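Local coordinates for protein N-isopropylammelide isopropylaminohydrolase (Burkholderia multivorans ATCC 17616, PDB 6NBO) that belongs to the amidohydrolase family, whose members fold as a TIM barrel, and holds two zinc ions at its metal site, at residues V276-P281 with M323-R328; G301-V306 with P316-R321. All blocks are in the same frame, centred on the assembly; numbering follows the deposited sequence.

Interaction 1. Residues V276-P281 with M323-R328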
loop_
_atom_site.group_PDB
_atom_site.type_symbol
_atom_site.label_atom_id
_atom_site.label_comp_id
_atom_site.label_asym_id
_atom_site.label_seq_id
_atom_site.Cartn_x
_atom_site.Cartn_y
_atom_site.Cartn_z
ATOM N N VAL A 276 -5.597 -0.647 9.419
ATOM C CA VAL A 276 -5.927 -1.925 8.811
ATOM C C VAL A 276 -5.795 -1.791 7.297
ATOM O O VAL A 276 -6.146 -0.768 6.706
ATOM C CB VAL A 276 -7.331 -2.423 9.245
ATOM C CG1 VAL A 276 -8.460 -1.541 8.690
ATOM C CG2 VAL A 276 -7.525 -3.891 8.865
ATOM N N VAL A 277 -5.239 -2.835 6.677
ATOM C CA VAL A 277 -5.149 -2.918 5.225
ATOM C C VAL A 277 -6.267 -3.822 4.734
ATOM O O VAL A 277 -6.418 -4.952 5.216
ATOM C CB VAL A 277 -3.786 -3.461 4.769
ATOM C CG1 VAL A 277 -3.822 -3.728 3.271
ATOM C CG2 VAL A 277 -2.677 -2.509 5.153
ATOM N N THR A 278 -7.047 -3.346 3.771
ATOM C CA THR A 278 -8.000 -4.219 3.100
ATOM C C THR A 278 -7.708 -4.206 1.609
ATOM O O THR A 278 -7.401 -3.159 1.035
ATOM C CB THR A 278 -9.462 -3.828 3.382
ATOM O OG1 THR A 278 -10.329 -4.818 2.813
ATOM C CG2 THR A 278 -9.821 -2.439 2.816
ATOM N N THR A 279 -7.748 -5.384 0.997
ATOM C CA THR A 279 -7.604 -5.509 -0.445
ATOM C C THR A 279 -8.923 -5.901 -1.083
ATOM O O THR A 279 -8.969 -6.196 -2.284
ATOM C CB THR A 279 -6.506 -6.517 -0.774
ATOM O OG1 THR A 279 -6.938 -7.833 -0.406
ATOM C CG2 THR A 279 -5.232 -6.158 0.003
ATOM N N ALA A 280 -9.991 -5.920 -0.284
ATOM C CA ALA A 280 -11.348 -6.199 -0.736
ATOM C C ALA A 280 -11.493 -7.504 -1.525
ATOM O O ALA A 280 -12.098 -7.515 -2.600
ATOM C CB ALA A 280 -11.880 -5.030 -1.554
ATOM N N PRO A 281 -10.982 -8.623 -1.005
ATOM C CA PRO A 281 -11.256 -9.910 -1.662
ATOM C C PRO A 281 -12.754 -10.179 -1.696
ATOM O O PRO A 281 -13.473 -9.921 -0.729
ATOM C CB PRO A 281 -10.519 -10.923 -0.781
ATOM C CG PRO A 281 -10.475 -10.255 0.575
ATOM C CD PRO A 281 -10.265 -8.804 0.267
ATOM N N MET A 323 -12.220 1.373 -6.560
ATOM C CA MET A 323 -13.503 0.900 -7.066
ATOM C C MET A 323 -13.854 -0.465 -6.489
ATOM O O MET A 323 -15.008 -0.710 -6.116
ATOM C CB MET A 323 -13.475 0.824 -8.596
ATOM C CG MET A 323 -14.836 0.489 -9.210
ATOM S SD MET A 323 -14.700 0.036 -10.944
ATOM C CE MET A 323 -13.953 -1.593 -10.805
ATOM N N LEU A 324 -12.882 -1.376 -6.411
ATOM C CA LEU A 324 -13.202 -2.718 -5.926
ATOM C C LEU A 324 -13.508 -2.707 -4.430
ATOM O O LEU A 324 -14.387 -3.443 -3.959
ATOM C CB LEU A 324 -12.054 -3.672 -6.233
ATOM C CG LEU A 324 -11.815 -3.975 -7.712
ATOM C CD1 LEU A 324 -10.526 -4.770 -7.859
ATOM C CD2 LEU A 324 -12.990 -4.762 -8.285
ATOM N N ILE A 325 -12.799 -1.872 -3.673
ATOM C CA ILE A 325 -13.117 -1.698 -2.253
ATOM C C ILE A 325 -14.547 -1.182 -2.091
ATOM O O ILE A 325 -15.331 -1.692 -1.277
ATOM C CB ILE A 325 -12.083 -0.760 -1.598
ATOM C CG1 ILE A 325 -10.717 -1.460 -1.520
ATOM C CG2 ILE A 325 -12.537 -0.316 -0.205
ATOM C CD1 ILE A 325 -9.566 -0.549 -1.112
ATOM N N ALA A 326 -14.907 -0.162 -2.875
ATOM C CA ALA A 326 -16.255 0.392 -2.824
ATOM C C ALA A 326 -17.300 -0.672 -3.143
ATOM O O ALA A 326 -18.301 -0.817 -2.428
ATOM C CB ALA A 326 -16.356 1.577 -3.793
ATOM N N MET A 327 -17.072 -1.446 -4.207
ATOM C CA MET A 327 -18.003 -2.518 -4.559
ATOM C C MET A 327 -18.117 -3.537 -3.437
ATOM O O MET A 327 -19.221 -3.952 -3.066
ATOM C CB MET A 327 -17.543 -3.215 -5.848
ATOM C CG MET A 327 -17.633 -2.367 -7.096
ATOM S SD MET A 327 -16.858 -3.244 -8.494
ATOM C CE MET A 327 -17.784 -2.569 -9.861
ATOM N N ARG A 328 -16.977 -3.962 -2.892
ATOM C CA ARG A 328 -16.991 -4.969 -1.838
ATOM C C ARG A 328 -17.761 -4.483 -0.620
ATOM O O ARG A 328 -18.400 -5.284 0.070
ATOM C CB ARG A 328 -15.560 -5.346 -1.454
ATOM C CG ARG A 328 -15.453 -6.436 -0.388
ATOM C CD ARG A 328 -15.995 -7.780 -0.886
ATOM N NE ARG A 328 -15.933 -8.824 0.137
ATOM C CZ ARG A 328 -16.851 -9.002 1.081
ATOM N NH1 ARG A 328 -17.910 -8.200 1.135
ATOM N NH2 ARG A 328 -16.714 -9.982 1.970
#

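Interaction 2. Residues G301-V306 with P316-R321. With ZN (zinc ion), chain B; ZN (zinc ion), chain M.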
loop_
_atom_site.group_PDB
_atom_site.type_symbol
_atom_site.label_atom_id
_atom_site.label_comp_id
_atom_site.label_asym_id
_atom_site.label_seq_id
_atom_site.Cartn_x
_atom_site.Cartn_y
_atom_site.Cartn_z
ATOM N N GLY A 301 -5.842 0.885 1.566
ATOM C CA GLY A 301 -6.186 0.009 0.456
ATOM C C GLY A 301 -4.945 -0.609 -0.175
ATOM O O GLY A 301 -3.869 -0.022 -0.172
ATOM N N GLY A 302 -5.095 -1.821 -0.706
ATOM C CA GLY A 302 -3.991 -2.448 -1.418
ATOM C C GLY A 302 -4.482 -3.468 -2.425
ATOM O O GLY A 302 -5.606 -3.963 -2.328
ATOM N N ASN A 303 -3.620 -3.788 -3.402
ATOM C CA ASN A 303 -3.962 -4.851 -4.353
ATOM C C ASN A 303 -3.792 -6.238 -3.753
ATOM O O ASN A 303 -4.518 -7.160 -4.135
ATOM C CB ASN A 303 -3.086 -4.791 -5.618
ATOM C CG ASN A 303 -3.606 -3.817 -6.648
ATOM O OD1 ASN A 303 -4.544 -4.123 -7.390
ATOM N ND2 ASN A 303 -2.993 -2.633 -6.710
ATOM N N ASP A 304 -2.834 -6.400 -2.839
ATOM C CA ASP A 304 -2.190 -7.681 -2.560
ATOM C C ASP A 304 -1.405 -8.075 -3.805
ATOM O O ASP A 304 -0.845 -7.209 -4.482
ATOM C CB ASP A 304 -3.195 -8.775 -2.167
ATOM C CG ASP A 304 -2.665 -9.665 -1.055
ATOM O OD1 ASP A 304 -1.540 -9.409 -0.584
ATOM O OD2 ASP A 304 -3.369 -10.612 -0.656
ATOM N N GLY A 305 -1.377 -9.363 -4.142
ATOM C CA GLY A 305 -0.596 -9.796 -5.297
ATOM C C GLY A 305 -1.094 -9.196 -6.600
ATOM O O GLY A 305 -2.256 -8.816 -6.750
ATOM N N VAL A 306 -0.186 -9.106 -7.571
ATOM C CA VAL A 306 -0.521 -8.648 -8.917
ATOM C C VAL A 306 0.040 -9.666 -9.904
ATOM O O VAL A 306 1.256 -9.712 -10.124
ATOM C CB VAL A 306 0.033 -7.248 -9.216
ATOM C CG1 VAL A 306 -0.221 -6.888 -10.686
ATOM C CG2 VAL A 306 -0.588 -6.207 -8.277
ATOM N N PRO A 316 -1.912 -2.212 -11.515
ATOM C CA PRO A 316 -1.207 -1.000 -11.059
ATOM C C PRO A 316 -2.097 0.230 -10.968
ATOM O O PRO A 316 -1.597 1.301 -10.622
ATOM C CB PRO A 316 -0.114 -0.805 -12.128
ATOM C CG PRO A 316 -0.647 -1.472 -13.345
ATOM C CD PRO A 316 -1.523 -2.618 -12.877
ATOM N N ASP A 317 -3.388 0.121 -11.281
ATOM C CA ASP A 317 -4.312 1.256 -11.210
ATOM C C ASP A 317 -4.963 1.276 -9.825
ATOM O O ASP A 317 -5.893 0.513 -9.560
ATOM C CB ASP A 317 -5.358 1.140 -12.321
ATOM C CG ASP A 317 -6.224 2.374 -12.428
ATOM O OD1 ASP A 317 -6.222 3.172 -11.476
ATOM O OD2 ASP A 317 -6.900 2.561 -13.454
ATOM N N MET A 318 -4.500 2.168 -8.934
ATOM C CA MET A 318 -5.089 2.206 -7.598
ATOM C C MET A 318 -6.491 2.790 -7.601
ATOM O O MET A 318 -7.234 2.567 -6.640
ATOM C CB MET A 318 -4.210 2.988 -6.618
ATOM C CG MET A 318 -2.892 2.271 -6.260
ATOM S SD MET A 318 -3.127 0.549 -5.777
ATOM C CE MET A 318 -4.052 0.758 -4.248
ATOM N N LEU A 319 -6.878 3.525 -8.647
ATOM C CA LEU A 319 -8.282 3.913 -8.752
ATOM C C LEU A 319 -9.156 2.679 -8.912
ATOM O O LEU A 319 -10.265 2.617 -8.369
ATOM C CB LEU A 319 -8.500 4.880 -9.923
ATOM C CG LEU A 319 -7.919 6.289 -9.780
ATOM C CD1 LEU A 319 -8.360 7.192 -10.944
ATOM C CD2 LEU A 319 -8.325 6.888 -8.423
ATOM N N GLU A 320 -8.669 1.675 -9.650
ATOM C CA GLU A 320 -9.433 0.440 -9.780
ATOM C C GLU A 320 -9.545 -0.277 -8.443
ATOM O O GLU A 320 -10.586 -0.874 -8.136
ATOM C CB GLU A 320 -8.798 -0.476 -10.824
ATOM C CG GLU A 320 -9.611 -1.736 -11.062
ATOM C CD GLU A 320 -9.247 -2.384 -12.371
ATOM O OE1 GLU A 320 -8.501 -3.381 -12.351
ATOM O OE2 GLU A 320 -9.682 -1.869 -13.422
ATOM N N ARG A 321 -8.482 -0.254 -7.636
ATOM C CA ARG A 321 -8.580 -0.886 -6.322
ATOM C C ARG A 321 -9.588 -0.156 -5.442
ATOM O O ARG A 321 -10.354 -0.786 -4.697
ATOM C CB ARG A 321 -7.204 -0.933 -5.654
ATOM C CG ARG A 321 -7.177 -1.690 -4.319
ATOM C CD ARG A 321 -7.763 -3.086 -4.434
ATOM N NE ARG A 321 -7.283 -3.832 -5.603
ATOM C CZ ARG A 321 -7.533 -5.124 -5.809
ATOM N NH1 ARG A 321 -8.229 -5.817 -4.918
ATOM N NH2 ARG A 321 -7.083 -5.725 -6.896
HETATM ZN ZN ZN B . -0.331 -9.782 1.290
HETATM ZN ZN ZN M . -2.340 -11.971 1.005
HETATM O O HOH W 1 -6.001 -2.304 -8.495
HETATM O O HOH W 2 -0.076 -12.431 0.897
#

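Interaction 1. Residues V276-P281 with M323-R328
Ala280 sets its methyl group against the helix 318-328, and the closest packing of this contact gathers there. Its CB lies 3.6 Å from Ile325 CA and 3.7 Å from Arg328 CB, so the methyl rests against two residues one helical turn apart, while Leu324 O borders it as well. Beyond Thr278, the end of strand 275-278, the backbone turns into a loop. Ala280 adopts a left-handed backbone conformation; its CA lies 5.1 Å from Ile325 CA. A side chain of one carbon suits so close an approach.

Beside it, Ile325 sends its longer branch across to the strand end, an apolar arm that isoleucine supplies. With CG1 anti to its own carbonyl carbon (chi1 -69°), CG1 packs on Ala280 CB and CD1 comes 4.0 Å from Thr278 O. Thr278 OG1 in turn accepts a weak hydrogen bond from Ala280 N.

Toward the solvent side the packing thins. Leu324, partly exposed, adds little, and Arg328 reaches along this margin. CB and CG, the latter anti to the backbone N, lie against Ala280; the bend at chi2 (65°) then turns CD and NE to Pro281 O. There NE donates over 2.8 Å, with the oxygen in the guanidinium plane at its edge and the donor tilted 22° from the carbonyl plane. The stronger polar partner of this arginine is Val284 O, bound by NH2.

Two backbone carbonyls of the loop beyond strand 275-278 are therefore gripped by one guanidinium, whose several N-H groups suit arginine to serving both. Since both acceptors are neutral, the hold is directional hydrogen bonding rather than ion pairing, joined to apolar contact at Ala280, which probably helps hold the loop against this helix.

Interaction 2. Residues G301-V306 with P316-R321
Close to the two-zinc site of the barrel, the loop that carries the metal ligand Asp304 is joined to the start of helix 318-328 through Asn303 and Arg321. The side-chain oxygen of Asn303 is the meeting point: OD1 accepts weak hydrogen bonds from Arg321 NH2 at 3.0 Å and from Arg321 NE at 3.3 Å, with the amide and guanidinium planes turned 72° apart. A water lies within hydrogen-bonding distance of OD1 and Asp317 O and may donate to either, and Ser315 N also donates to OD1, a crowded acceptor. The other end of the amide, ND2, has Glu63 OE2 as its strongest partner and comes 3.3 Å from Met318 SD.

In the TIM-barrel fold of the amidohydrolases, an aspartate just after the eighth barrel strand commonly serves as a metal ligand, and Asp304 follows strand 299-301 in this way. Its OD1 binds one zinc ion at 2.3 Å together with His65, His67 and His218, and its OD2 binds the other at 2.4 Å, where His250 is a further ligand.

Arg321 is bent at chi2 and chi3 (53° and 46°), which folds its chain over the loop: CD lies 3.1 Å from Gly302 O, and Asn303 CA lies over one guanidinium face, offset toward its rim. Gly302 O is buried here without a hydrogen-bonding partner. Met318, likewise bent, brings its CE toward the two glycines, which offer only backbone. At the start of helix 318-328, Asp317 is the N-cap, its OD1 accepting weakly from Leu319 N and Glu320 N and pairing with Arg385.

From the N terminus, strand 275-278 comes first and passes into the loop at 279-281; helix 289-295 and strand 299-301 follow, then the loop of 301-306 and finally helix 318-328. Interaction 1 closes the longer excursion, with 41 residues between its segments. Interaction 2 lies wholly within that excursion and closes a shorter one of nine residues without helix or strand. Both end on the same helix, interaction 2 on its first turns and interaction 1 on its last. They meet where Thr278 O probably accepts from Gly302 N, so that the ends of two neighbouring parallel barrel strands and one outer helix are joined beside the zinc site.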